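PDB 3O0Y: lipoprotein from Colwellia psychrerythraea, which is of unknown function but probably sits anchored to the membrane as a lipoprotein and is probably related to the zinc-dependent metallopeptidases. Local coordinates for residues S361-Y366 against G415-N420; T368-K373 against L435-A440; G402-P407 against W446-N451; S477-Y482 against K562-R567. All blocks are in the same frame, centred on the assembly; numbering follows the deposited sequence.

Contact 1 (S361-Y366 against G415-N420)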
loop_
_atom_site.group_PDB
_atom_site.type_symbol
_atom_site.label_atom_id
_atom_site.label_comp_id
_atom_site.label_asym_id
_atom_site.label_seq_id
_atom_site.Cartn_x
_atom_site.Cartn_y
_atom_site.Cartn_z
ATOM N N SER A 361 -9.858 -22.480 2.461
ATOM C CA SER A 361 -10.039 -23.125 3.768
ATOM C C SER A 361 -8.753 -23.140 4.536
ATOM O O SER A 361 -8.726 -22.934 5.766
ATOM C CB SER A 361 -10.566 -24.566 3.643
ATOM O OG SER A 361 -11.838 -24.432 2.982
ATOM N N ASP A 362 -7.678 -23.429 3.834
ATOM C CA ASP A 362 -6.354 -23.390 4.487
ATOM C C ASP A 362 -6.019 -22.017 5.055
ATOM O O ASP A 362 -5.582 -21.889 6.251
ATOM C CB ASP A 362 -5.218 -23.817 3.534
ATOM C CG ASP A 362 -5.207 -25.346 3.235
ATOM O OD1 ASP A 362 -5.905 -26.177 3.939
ATOM O OD2 ASP A 362 -4.442 -25.724 2.292
ATOM N N ILE A 363 -6.215 -20.977 4.247
ATOM C CA ILE A 363 -6.041 -19.584 4.724
ATOM C C ILE A 363 -6.842 -19.277 5.964
ATOM O O ILE A 363 -6.317 -18.732 6.955
ATOM C CB ILE A 363 -6.514 -18.529 3.716
ATOM C CG1 ILE A 363 -5.504 -18.393 2.682
ATOM C CG2 ILE A 363 -6.640 -17.109 4.475
ATOM C CD1 ILE A 363 -6.056 -17.437 1.534
ATOM N N ASN A 364 -8.119 -19.609 5.930
ATOM C CA ASN A 364 -8.967 -19.337 7.044
ATOM C C ASN A 364 -8.493 -20.093 8.306
ATOM O O ASN A 364 -8.502 -19.542 9.394
ATOM C CB ASN A 364 -10.475 -19.534 6.697
ATOM C CG ASN A 364 -11.017 -18.352 5.811
ATOM O OD1 ASN A 364 -11.045 -17.288 6.312
ATOM N ND2 ASN A 364 -11.124 -18.500 4.427
ATOM N N GLY A 365 -8.053 -21.330 8.161
ATOM C CA GLY A 365 -7.499 -22.075 9.240
ATOM C C GLY A 365 -6.214 -21.455 9.796
ATOM O O GLY A 365 -5.992 -21.457 11.035
ATOM N N TYR A 366 -5.375 -20.943 8.908
ATOM C CA TYR A 366 -4.152 -20.310 9.371
ATOM C C TYR A 366 -4.462 -19.097 10.245
ATOM O O TYR A 366 -3.748 -18.849 11.249
ATOM C CB TYR A 366 -3.208 -19.908 8.241
ATOM C CG TYR A 366 -2.689 -21.013 7.349
ATOM C CD1 TYR A 366 -2.472 -22.298 7.834
ATOM C CD2 TYR A 366 -2.443 -20.766 6.003
ATOM C CE1 TYR A 366 -2.030 -23.303 6.984
ATOM C CE2 TYR A 366 -1.969 -21.757 5.142
ATOM C CZ TYR A 366 -1.773 -23.040 5.646
ATOM O OH TYR A 366 -1.287 -24.086 4.850
ATOM N N GLY A 415 -12.008 -5.095 7.324
ATOM C CA GLY A 415 -10.719 -5.215 6.665
ATOM C C GLY A 415 -10.680 -6.504 5.891
ATOM O O GLY A 415 -11.248 -7.509 6.334
ATOM N N ILE A 416 -10.055 -6.480 4.719
ATOM C CA ILE A 416 -10.036 -7.661 3.840
ATOM C C ILE A 416 -8.643 -8.029 3.390
ATOM O O ILE A 416 -7.873 -7.192 2.894
ATOM C CB ILE A 416 -10.910 -7.388 2.566
ATOM C CG1 ILE A 416 -12.372 -7.057 3.009
ATOM C CG2 ILE A 416 -10.891 -8.582 1.578
ATOM C CD1 ILE A 416 -13.144 -6.350 1.901
ATOM N N TYR A 417 -8.357 -9.312 3.543
ATOM C CA TYR A 417 -7.230 -9.985 2.980
ATOM C C TYR A 417 -7.705 -10.532 1.647
ATOM O O TYR A 417 -8.526 -11.423 1.566
ATOM C CB TYR A 417 -6.732 -11.061 3.953
ATOM C CG TYR A 417 -5.756 -12.120 3.427
ATOM C CD1 TYR A 417 -4.982 -11.948 2.315
ATOM C CD2 TYR A 417 -5.543 -13.253 4.184
ATOM C CE1 TYR A 417 -4.081 -12.937 1.909
ATOM C CE2 TYR A 417 -4.666 -14.249 3.744
ATOM C CZ TYR A 417 -3.927 -14.065 2.634
ATOM O OH TYR A 417 -3.032 -15.027 2.228
ATOM N N TRP A 418 -7.185 -9.911 0.593
ATOM C CA TRP A 418 -7.434 -10.324 -0.741
ATOM C C TRP A 418 -6.388 -11.317 -1.230
ATOM O O TRP A 418 -5.162 -11.101 -1.063
ATOM C CB TRP A 418 -7.394 -9.166 -1.691
ATOM C CG TRP A 418 -8.413 -8.145 -1.445
ATOM C CD1 TRP A 418 -8.273 -7.097 -0.589
ATOM C CD2 TRP A 418 -9.750 -8.046 -1.999
ATOM N NE1 TRP A 418 -9.425 -6.319 -0.596
ATOM C CE2 TRP A 418 -10.349 -6.889 -1.432
ATOM C CE3 TRP A 418 -10.490 -8.822 -2.881
ATOM C CZ2 TRP A 418 -11.662 -6.497 -1.733
ATOM C CZ3 TRP A 418 -11.798 -8.467 -3.184
ATOM C CH2 TRP A 418 -12.371 -7.278 -2.615
ATOM N N ILE A 419 -6.872 -12.399 -1.818
ATOM C CA ILE A 419 -5.998 -13.425 -2.398
ATOM C C ILE A 419 -6.240 -13.611 -3.892
ATOM O O ILE A 419 -7.388 -13.644 -4.320
ATOM C CB ILE A 419 -6.184 -14.770 -1.590
ATOM C CG1 ILE A 419 -5.193 -15.804 -2.073
ATOM C CG2 ILE A 419 -7.605 -15.256 -1.665
ATOM C CD1 ILE A 419 -3.746 -15.540 -1.675
ATOM N N ASN A 420 -5.161 -13.727 -4.694
ATOM C CA ASN A 420 -5.289 -13.932 -6.148
ATOM C C ASN A 420 -5.340 -15.410 -6.488
ATOM O O ASN A 420 -4.347 -16.128 -6.249
ATOM C CB ASN A 420 -4.089 -13.330 -6.841
ATOM C CG ASN A 420 -4.321 -13.139 -8.286
ATOM O OD1 ASN A 420 -4.885 -13.990 -8.957
ATOM N ND2 ASN A 420 -3.888 -11.993 -8.809
#
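Ile-363 reaches from its helix toward Tyr-417 and Ile-419 on strand 416-419, and the contact is made by its outer carbons. At CB the side chain forks. The CG2 branch stands anti to the backbone N and goes to the phenol of Tyr-417, where it lies 3.6 Å from CE2, approaching the ring obliquely; CD2 of Tyr-417 is next, 4.0 Å from CG2 of Ile-363. The other branch, through CG1, is drawn out straight (chi2 173°) and carries CD1 between the two strand residues. There CD1 of Ile-363 lies 3.9 Å from OH of Tyr-417 and 4.1 Å from CG1 of Ile-419, the two isoleucines meeting tip to tip. CD1 thus fills the angle between an aromatic and an aliphatic neighbour, and no polar bond joins the segments. The phenol oxygen has its polar partner elsewhere, in a hydrogen bond with Thr-436 OG1. Tyr-417 and Ile-419 rise from the same face of the strand, whereas Trp-418 points to the other, where its NE1 bonds Thr-405 OG1. Strand 416-419 is the middle one of a small three-stranded mixed sheet; helix 353-373 approaches it through Ile-363, which also touches Val-388 of the neighbouring strand 387-390, while Leu-435 of helix 432-439 packs against both Tyr-417 and Ile-419.

Contact 2 (T368-K373 against L435-A440)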
loop_
_atom_site.group_PDB
_atom_site.type_symbol
_atom_site.label_atom_id
_atom_site.label_comp_id
_atom_site.label_asym_id
_atom_site.label_seq_id
_atom_site.Cartn_x
_atom_site.Cartn_y
_atom_site.Cartn_z
ATOM N N THR A 368 -7.211 -18.419 11.988
ATOM C CA THR A 368 -7.805 -18.822 13.238
ATOM C C THR A 368 -6.744 -19.306 14.228
ATOM O O THR A 368 -6.791 -18.960 15.445
ATOM C CB THR A 368 -8.889 -19.928 12.984
ATOM O OG1 THR A 368 -9.870 -19.361 12.115
ATOM C CG2 THR A 368 -9.502 -20.433 14.290
ATOM N N GLU A 369 -5.866 -20.183 13.744
ATOM C CA GLU A 369 -4.844 -20.755 14.588
ATOM C C GLU A 369 -3.894 -19.678 15.130
ATOM O O GLU A 369 -3.603 -19.658 16.298
ATOM C CB GLU A 369 -4.085 -21.831 13.830
ATOM C CG GLU A 369 -2.888 -22.407 14.574
ATOM C CD GLU A 369 -2.049 -23.330 13.612
ATOM O OE1 GLU A 369 -1.741 -22.955 12.406
ATOM O OE2 GLU A 369 -1.792 -24.465 14.055
ATOM N N VAL A 370 -3.338 -18.834 14.271
ATOM C CA VAL A 370 -2.332 -17.873 14.730
ATOM C C VAL A 370 -2.957 -16.856 15.681
ATOM O O VAL A 370 -2.326 -16.417 16.598
ATOM C CB VAL A 370 -1.583 -17.187 13.572
ATOM C CG1 VAL A 370 -2.504 -16.178 12.726
ATOM C CG2 VAL A 370 -0.296 -16.513 14.131
ATOM N N THR A 371 -4.208 -16.463 15.436
ATOM C CA THR A 371 -4.822 -15.415 16.235
ATOM C C THR A 371 -5.022 -15.896 17.640
ATOM O O THR A 371 -4.773 -15.169 18.599
ATOM C CB THR A 371 -6.178 -15.009 15.611
ATOM O OG1 THR A 371 -5.953 -14.550 14.286
ATOM C CG2 THR A 371 -6.887 -13.891 16.441
ATOM N N ALA A 372 -5.316 -17.187 17.759
ATOM C CA ALA A 372 -5.435 -17.823 19.076
ATOM C C ALA A 372 -4.099 -17.992 19.760
ATOM O O ALA A 372 -3.942 -17.680 20.949
ATOM C CB ALA A 372 -6.105 -19.206 18.927
ATOM N N LYS A 373 -3.140 -18.531 19.049
ATOM C CA LYS A 373 -1.865 -18.865 19.616
ATOM C C LYS A 373 -1.027 -17.632 19.911
ATOM O O LYS A 373 -0.167 -17.686 20.781
ATOM C CB LYS A 373 -1.095 -19.790 18.669
ATOM C CG LYS A 373 -1.689 -21.197 18.620
ATOM C CD LYS A 373 -1.094 -22.057 19.760
ATOM C CE LYS A 373 -2.128 -22.999 20.394
ATOM N NZ LYS A 373 -1.835 -23.251 21.871
ATOM N N LEU A 435 2.313 -15.392 3.678
ATOM C CA LEU A 435 1.466 -14.350 3.048
ATOM C C LEU A 435 0.304 -14.029 3.968
ATOM O O LEU A 435 -0.073 -12.863 4.153
ATOM C CB LEU A 435 0.995 -14.794 1.708
ATOM C CG LEU A 435 0.103 -13.808 0.964
ATOM C CD1 LEU A 435 0.977 -12.529 0.662
ATOM C CD2 LEU A 435 -0.442 -14.454 -0.311
ATOM N N THR A 436 -0.256 -15.075 4.563
ATOM C CA THR A 436 -1.428 -14.930 5.390
ATOM C C THR A 436 -1.112 -14.200 6.718
ATOM O O THR A 436 -1.920 -13.352 7.221
ATOM C CB THR A 436 -2.084 -16.282 5.621
ATOM O OG1 THR A 436 -2.519 -16.839 4.363
ATOM C CG2 THR A 436 -3.194 -16.211 6.649
ATOM N N TYR A 437 0.079 -14.470 7.267
ATOM C CA TYR A 437 0.519 -13.710 8.417
ATOM C C TYR A 437 0.809 -12.290 8.122
ATOM O O TYR A 437 0.509 -11.383 8.933
ATOM C CB TYR A 437 1.681 -14.420 9.122
ATOM C CG TYR A 437 1.440 -15.873 9.493
ATOM C CD1 TYR A 437 0.197 -16.352 9.920
ATOM C CD2 TYR A 437 2.456 -16.815 9.370
ATOM C CE1 TYR A 437 -0.005 -17.642 10.197
ATOM C CE2 TYR A 437 2.261 -18.097 9.709
ATOM C CZ TYR A 437 1.040 -18.539 10.102
ATOM O OH TYR A 437 0.822 -19.904 10.358
ATOM N N HIS A 438 1.389 -12.027 6.950
ATOM C CA HIS A 438 1.695 -10.710 6.504
ATOM C C HIS A 438 0.461 -9.845 6.289
ATOM O O HIS A 438 0.414 -8.696 6.790
ATOM C CB HIS A 438 2.404 -10.852 5.193
ATOM C CG HIS A 438 2.845 -9.560 4.585
ATOM N ND1 HIS A 438 2.037 -8.753 3.849
ATOM C CD2 HIS A 438 4.010 -8.869 4.732
ATOM C CE1 HIS A 438 2.720 -7.742 3.359
ATOM N NE2 HIS A 438 3.901 -7.723 3.958
ATOM N N GLU A 439 -0.564 -10.422 5.659
ATOM C CA GLU A 439 -1.743 -9.642 5.258
ATOM C C GLU A 439 -2.727 -9.472 6.379
ATOM O O GLU A 439 -3.425 -8.435 6.504
ATOM C CB GLU A 439 -2.395 -10.224 4.025
ATOM C CG GLU A 439 -1.547 -10.260 2.710
ATOM C CD GLU A 439 -1.108 -8.952 2.169
ATOM O OE1 GLU A 439 -1.447 -7.913 2.709
ATOM O OE2 GLU A 439 -0.375 -9.013 1.160
ATOM N N ALA A 440 -2.891 -10.521 7.145
ATOM C CA ALA A 440 -3.906 -10.553 8.189
ATOM C C ALA A 440 -3.292 -10.404 9.557
ATOM O O ALA A 440 -2.941 -9.260 9.903
ATOM C CB ALA A 440 -4.843 -11.739 8.013
HETATM O O HOH W 1 -1.550 -20.507 11.496
#
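Tyr-437 precedes the His-Glu pair of helix 432-439, which, followed by His-444, is reminiscent of the HExxH zinc motif of the peptidase clan but spaced differently, and it leans on Val-370 of helix 353-373. The phenol crosses the valine obliquely: its CE1 lies 3.8 Å from Val-370 CB and equally far from CG1, and CD1 of the ring is 3.9 Å from that same CG1. With CG beside the backbone N (chi1 -53°), the end of the ring comes nearer to Val-370 than the direction of its CB suggests. At its far end Tyr-437 OH gives a 2.7 Å hydrogen bond to a water lying in the plane of the ring at its edge, and the water donates to Glu-369 OE1 at 2.6 Å. Glu-369, extended at chi1 and chi2, reaches this water; its OE1 and Tyr-437 OH are 4.5 Å apart, too far for a direct bond. A phenylalanine here would probably leave the water without its donor and cut the link to Glu-369. Met-486 touches both Val-370 and Tyr-437. The contact is therefore apolar in its buried half and hydrated toward the exposed Glu-369, whose negative charge is likely to be favoured by the short bond it accepts.

Contact 3 (G402-P407 against W446-N451)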
loop_
_atom_site.group_PDB
_atom_site.type_symbol
_atom_site.label_atom_id
_atom_site.label_comp_id
_atom_site.label_asym_id
_atom_site.label_seq_id
_atom_site.Cartn_x
_atom_site.Cartn_y
_atom_site.Cartn_z
ATOM N N GLY A 402 -1.383 -11.049 -3.200
ATOM C CA GLY A 402 -2.255 -10.766 -2.052
ATOM C C GLY A 402 -2.238 -9.302 -1.695
ATOM O O GLY A 402 -1.330 -8.591 -2.085
ATOM N N GLN A 403 -3.216 -8.845 -0.894
ATOM C CA GLN A 403 -3.245 -7.417 -0.534
ATOM C C GLN A 403 -4.144 -7.336 0.680
ATOM O O GLN A 403 -4.975 -8.205 0.901
ATOM C CB GLN A 403 -3.850 -6.636 -1.684
ATOM C CG GLN A 403 -3.882 -5.154 -1.484
ATOM C CD GLN A 403 -4.134 -4.470 -2.795
ATOM O OE1 GLN A 403 -5.110 -4.768 -3.475
ATOM N NE2 GLN A 403 -3.172 -3.653 -3.222
ATOM N N TYR A 404 -4.008 -6.276 1.447
ATOM C CA TYR A 404 -4.904 -6.035 2.566
ATOM C C TYR A 404 -5.494 -4.659 2.327
ATOM O O TYR A 404 -4.754 -3.700 2.011
ATOM C CB TYR A 404 -4.165 -6.021 3.915
ATOM C CG TYR A 404 -5.057 -5.621 5.060
ATOM C CD1 TYR A 404 -5.973 -6.466 5.554
ATOM C CD2 TYR A 404 -5.000 -4.351 5.607
ATOM C CE1 TYR A 404 -6.806 -6.088 6.591
ATOM C CE2 TYR A 404 -5.801 -3.964 6.625
ATOM C CZ TYR A 404 -6.734 -4.791 7.093
ATOM O OH TYR A 404 -7.557 -4.406 8.107
ATOM N N THR A 405 -6.801 -4.567 2.475
ATOM C CA THR A 405 -7.516 -3.255 2.522
ATOM C C THR A 405 -8.112 -2.966 3.858
ATOM O O THR A 405 -8.647 -3.859 4.494
ATOM C CB THR A 405 -8.592 -3.160 1.428
ATOM O OG1 THR A 405 -9.495 -4.268 1.519
ATOM C CG2 THR A 405 -7.937 -3.173 0.029
ATOM N N SER A 406 -7.879 -1.737 4.341
ATOM C CA SER A 406 -8.338 -1.350 5.680
ATOM C C SER A 406 -9.862 -1.388 5.835
ATOM O O SER A 406 -10.611 -1.200 4.859
ATOM C CB SER A 406 -7.861 0.054 5.948
ATOM O OG SER A 406 -8.499 0.618 7.137
ATOM N N PRO A 407 -10.323 -1.661 7.047
ATOM C CA PRO A 407 -11.766 -1.415 7.288
ATOM C C PRO A 407 -12.139 0.082 7.151
ATOM O O PRO A 407 -11.301 0.957 7.242
ATOM C CB PRO A 407 -11.950 -1.817 8.727
ATOM C CG PRO A 407 -10.601 -2.395 9.202
ATOM C CD PRO A 407 -9.584 -1.810 8.294
ATOM N N TRP A 446 -3.962 -6.729 11.951
ATOM C CA TRP A 446 -3.835 -6.558 13.367
ATOM C C TRP A 446 -3.320 -5.117 13.647
ATOM O O TRP A 446 -3.843 -4.426 14.517
ATOM C CB TRP A 446 -2.929 -7.628 13.962
ATOM C CG TRP A 446 -3.045 -7.799 15.458
ATOM C CD1 TRP A 446 -2.163 -7.353 16.408
ATOM C CD2 TRP A 446 -4.023 -8.563 16.149
ATOM N NE1 TRP A 446 -2.545 -7.785 17.636
ATOM C CE2 TRP A 446 -3.689 -8.513 17.519
ATOM C CE3 TRP A 446 -5.149 -9.287 15.742
ATOM C CZ2 TRP A 446 -4.433 -9.155 18.494
ATOM C CZ3 TRP A 446 -5.870 -9.917 16.712
ATOM C CH2 TRP A 446 -5.490 -9.905 18.059
ATOM N N GLN A 447 -2.324 -4.699 12.889
ATOM C CA GLN A 447 -1.668 -3.404 13.114
ATOM C C GLN A 447 -2.576 -2.267 12.741
ATOM O O GLN A 447 -2.838 -1.376 13.590
ATOM C CB GLN A 447 -0.352 -3.336 12.376
ATOM C CG GLN A 447 0.400 -2.047 12.452
ATOM C CD GLN A 447 -0.049 -1.070 11.416
ATOM O OE1 GLN A 447 0.159 -1.272 10.232
ATOM N NE2 GLN A 447 -0.540 0.117 11.894
ATOM N N ILE A 448 -3.123 -2.334 11.532
ATOM C CA ILE A 448 -4.010 -1.221 11.046
ATOM C C ILE A 448 -5.268 -1.061 11.909
ATOM O O ILE A 448 -5.673 0.024 12.273
ATOM C CB ILE A 448 -4.338 -1.437 9.570
ATOM C CG1 ILE A 448 -3.104 -1.074 8.751
ATOM C CG2 ILE A 448 -5.590 -0.639 9.079
ATOM C CD1 ILE A 448 -3.149 -1.512 7.335
ATOM N N ALA A 449 -5.908 -2.160 12.246
ATOM C CA ALA A 449 -7.059 -2.127 13.083
ATOM C C ALA A 449 -6.781 -1.588 14.484
ATOM O O ALA A 449 -7.532 -0.737 15.016
ATOM C CB ALA A 449 -7.700 -3.582 13.152
ATOM N N LEU A 450 -5.658 -2.003 15.090
ATOM C CA LEU A 450 -5.258 -1.389 16.367
ATOM C C LEU A 450 -5.036 0.119 16.215
ATOM O O LEU A 450 -5.419 0.870 17.088
ATOM C CB LEU A 450 -4.054 -2.109 16.991
ATOM C CG LEU A 450 -4.355 -3.448 17.615
ATOM C CD1 LEU A 450 -3.017 -4.216 17.955
ATOM C CD2 LEU A 450 -5.289 -3.300 18.915
ATOM N N ASN A 451 -4.390 0.554 15.135
ATOM C CA ASN A 451 -4.149 1.971 14.975
ATOM C C ASN A 451 -5.481 2.717 14.852
ATOM O O ASN A 451 -5.628 3.773 15.484
ATOM C CB ASN A 451 -3.342 2.216 13.745
ATOM C CG ASN A 451 -2.718 3.597 13.703
ATOM O OD1 ASN A 451 -3.027 4.517 14.527
ATOM N ND2 ASN A 451 -1.851 3.778 12.743
#
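Ile-448 projects from helix 444-452 into the angle formed by Tyr-404, Ser-406 and Pro-407, and buries more surface than any other residue of the contact. Its two branches divide the work. CD1 goes to the phenol of Tyr-404, 3.7 Å from CE2 and 3.8 Å from CD2, on an oblique approach in which the two side chains slide past each other in opposite directions. With CG1 beside the backbone N (chi1 -75°), CG2 is left anti to that N and turns to the end of the strand, touching Ser-406 OG at 3.7 Å and Pro-407 CD at 4.2 Å. Tyr-404 is held from the same helix by its polar end, since its OH is hydrogen-bonded to His-445 ND1. The hydroxyl of Ser-406 points onward along its own chain: OG donates to Pro-407 O at 2.8 Å, in the carbonyl plane and on a lone pair (127° at the oxygen). An alanine in place of Ser-406 would probably leave that carbonyl without its hydroxyl mate and open a small gap beside CG2 of Ile-448. Strand 402-405 is an outer strand of the sheet, antiparallel to 416-419, and the helix beside it follows shortly after the pair His-438 and Glu-439. In thermolysin-like peptidases an edge strand lies beside the active-site helix, and membership of the same clan makes a comparable layout probable here.

Contact 4 (S477-Y482 against K562-R567)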
loop_
_atom_site.group_PDB
_atom_site.type_symbol
_atom_site.label_atom_id
_atom_site.label_comp_id
_atom_site.label_asym_id
_atom_site.label_seq_id
_atom_site.Cartn_x
_atom_site.Cartn_y
_atom_site.Cartn_z
ATOM N N SER A 477 6.174 -9.252 11.643
ATOM C CA SER A 477 5.046 -10.159 12.011
ATOM C C SER A 477 5.309 -11.557 11.495
ATOM O O SER A 477 5.029 -12.554 12.193
ATOM C CB SER A 477 3.696 -9.733 11.286
ATOM O OG SER A 477 3.354 -8.681 12.104
ATOM N N GLU A 478 5.818 -11.633 10.290
ATOM C CA GLU A 478 6.106 -12.912 9.657
ATOM C C GLU A 478 7.174 -13.697 10.434
ATOM O O GLU A 478 7.110 -14.937 10.525
ATOM C CB GLU A 478 6.518 -12.730 8.192
ATOM C CG GLU A 478 5.374 -12.233 7.246
ATOM C CD GLU A 478 5.882 -11.931 5.841
ATOM O OE1 GLU A 478 6.134 -12.908 5.047
ATOM O OE2 GLU A 478 6.018 -10.732 5.482
ATOM N N GLN A 479 8.135 -12.965 10.977
ATOM C CA GLN A 479 9.177 -13.591 11.805
ATOM C C GLN A 479 8.642 -13.951 13.158
ATOM O O GLN A 479 8.908 -15.029 13.668
ATOM C CB GLN A 479 10.430 -12.720 11.977
ATOM C CG GLN A 479 11.476 -13.391 12.843
ATOM C CD GLN A 479 12.762 -12.546 12.848
ATOM O OE1 GLN A 479 13.247 -12.161 11.766
ATOM N NE2 GLN A 479 13.319 -12.311 14.012
ATOM N N VAL A 480 7.863 -13.057 13.765
ATOM C CA VAL A 480 7.227 -13.382 15.026
ATOM C C VAL A 480 6.349 -14.643 14.906
ATOM O O VAL A 480 6.296 -15.429 15.839
ATOM C CB VAL A 480 6.340 -12.228 15.559
ATOM C CG1 VAL A 480 5.567 -12.712 16.883
ATOM C CG2 VAL A 480 7.228 -11.085 15.978
ATOM N N ALA A 481 5.628 -14.838 13.772
ATOM C CA ALA A 481 4.799 -16.037 13.617
ATOM C C ALA A 481 5.695 -17.291 13.742
ATOM O O ALA A 481 5.293 -18.279 14.361
ATOM C CB ALA A 481 4.089 -15.993 12.270
ATOM N N TYR A 482 6.896 -17.257 13.164
ATOM C CA TYR A 482 7.888 -18.348 13.346
ATOM C C TYR A 482 8.268 -18.540 14.811
ATOM O O TYR A 482 8.226 -19.660 15.360
ATOM C CB TYR A 482 9.145 -18.133 12.460
ATOM C CG TYR A 482 10.203 -19.171 12.739
ATOM C CD1 TYR A 482 10.171 -20.415 12.109
ATOM C CD2 TYR A 482 11.110 -19.003 13.762
ATOM C CE1 TYR A 482 11.062 -21.435 12.425
ATOM C CE2 TYR A 482 12.048 -19.962 14.024
ATOM C CZ TYR A 482 11.993 -21.219 13.424
ATOM O OH TYR A 482 12.830 -22.242 13.831
ATOM N N LYS A 562 14.809 -2.063 11.751
ATOM C CA LYS A 562 14.772 -1.077 12.840
ATOM C C LYS A 562 13.950 -1.611 13.987
ATOM O O LYS A 562 14.386 -1.480 15.118
ATOM C CB LYS A 562 14.200 0.242 12.380
ATOM C CG LYS A 562 14.181 1.345 13.451
ATOM C CD LYS A 562 15.573 1.611 14.019
ATOM C CE LYS A 562 15.533 2.737 15.104
ATOM N NZ LYS A 562 16.855 3.080 15.675
ATOM N N ILE A 563 12.789 -2.211 13.693
ATOM C CA ILE A 563 11.978 -2.863 14.741
ATOM C C ILE A 563 12.788 -3.908 15.477
ATOM O O ILE A 563 12.807 -3.928 16.698
ATOM C CB ILE A 563 10.605 -3.462 14.200
ATOM C CG1 ILE A 563 9.747 -2.297 13.678
ATOM C CG2 ILE A 563 9.975 -4.332 15.366
ATOM C CD1 ILE A 563 8.544 -2.760 12.767
ATOM N N LEU A 564 13.490 -4.778 14.757
ATOM C CA LEU A 564 14.326 -5.772 15.369
ATOM C C LEU A 564 15.517 -5.186 16.179
ATOM O O LEU A 564 15.881 -5.708 17.269
ATOM C CB LEU A 564 14.806 -6.750 14.290
ATOM C CG LEU A 564 13.795 -7.778 13.795
ATOM C CD1 LEU A 564 14.424 -8.590 12.659
ATOM C CD2 LEU A 564 13.414 -8.702 14.986
ATOM N N SER A 565 16.094 -4.098 15.695
ATOM C CA SER A 565 17.176 -3.427 16.409
ATOM C C SER A 565 16.684 -2.841 17.739
ATOM O O SER A 565 17.336 -3.002 18.789
ATOM C CB SER A 565 17.704 -2.290 15.538
ATOM O OG SER A 565 18.736 -1.633 16.253
ATOM N N LEU A 566 15.480 -2.250 17.713
ATOM C CA LEU A 566 14.846 -1.802 18.925
ATOM C C LEU A 566 14.556 -2.911 19.891
ATOM O O LEU A 566 14.732 -2.737 21.106
ATOM C CB LEU A 566 13.621 -0.920 18.619
ATOM C CG LEU A 566 13.904 0.459 17.959
ATOM C CD1 LEU A 566 12.518 0.944 17.464
ATOM C CD2 LEU A 566 14.558 1.487 18.982
ATOM N N ARG A 567 14.088 -4.046 19.379
ATOM C CA ARG A 567 13.793 -5.183 20.234
ATOM C C ARG A 567 15.071 -5.656 20.922
ATOM O O ARG A 567 15.050 -6.052 22.090
ATOM C CB ARG A 567 13.120 -6.261 19.409
ATOM C CG ARG A 567 12.516 -7.376 20.254
ATOM C CD ARG A 567 11.628 -8.336 19.423
ATOM N NE ARG A 567 12.479 -9.302 18.739
ATOM C CZ ARG A 567 12.079 -10.473 18.264
ATOM N NH1 ARG A 567 10.790 -10.789 18.256
ATOM N NH2 ARG A 567 12.987 -11.298 17.733
#
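NH1 of Arg-567, 4.2 Å from CG2 of Val-480, is gripped by two oxygens, a salt bridge to Glu-483 OE1 and a hydrogen bond to Tyr-476 OH. The other oxygen of the same carboxylate, Glu-483 OE2, takes a hydrogen bond from NE2 of Gln-479, so the carboxylate serves two donors that come from different helices. Those donors sit near each other without bonding: Gln-479 NE2 lies 3.9 Å from Arg-567 NH2, with the amide and guanidinium planes 69° apart. The axes of segments 477-482 and 562-567 approach to 12.1 Å at 51°, a loose helix-helix pairing within the predominantly helical chain, its gap spanned by the long side chains of Gln-479 and Arg-567, with Leu-564 touching both. Gln-479 is straight beyond CG, while Arg-567 bends at chi3 (81°) to bring its head back over Leu-564, whose CD2 is 3.5 Å above the guanidinium plane and offset toward its rim. Leu-564 also meets the amide from the opposite direction: its CD2 is 3.7 Å from NE2 of Gln-479 and its CD1 3.9 Å from OE1 of Gln-479. Leu-580 and Phe-583 of helix 580-588 pack on Arg-567, whose buried charge is probably balanced mainly by Glu-483. The side chain of Gln-479 comes within about 4 Å of a bound Tris molecule, probably from the crystallisation liquor.

How the contacts relate
Contacts 1 and 2 are buried and share helix 353-373, which meets the sheet in the first and helix 432-439 in the second; the two touch through side chains of strand 416-419 and helix 432-439. Contact 3 is only partly buried, as is contact 4, but contact 3 joins the same sheet through strand 402-405, neighbour of 416-419. Its helix follows that of contact 2 in the chain. The chemistry shifts accordingly: contact 1 is wholly apolar, contact 2 adds a water beside the exposed Glu-369, contact 3 has a local hydroxyl bond, and contact 4 depends on an outside carboxylate. Contact 4 touches contact 2 through Tyr-437 and Ala-481, but neither contact 1 nor contact 3.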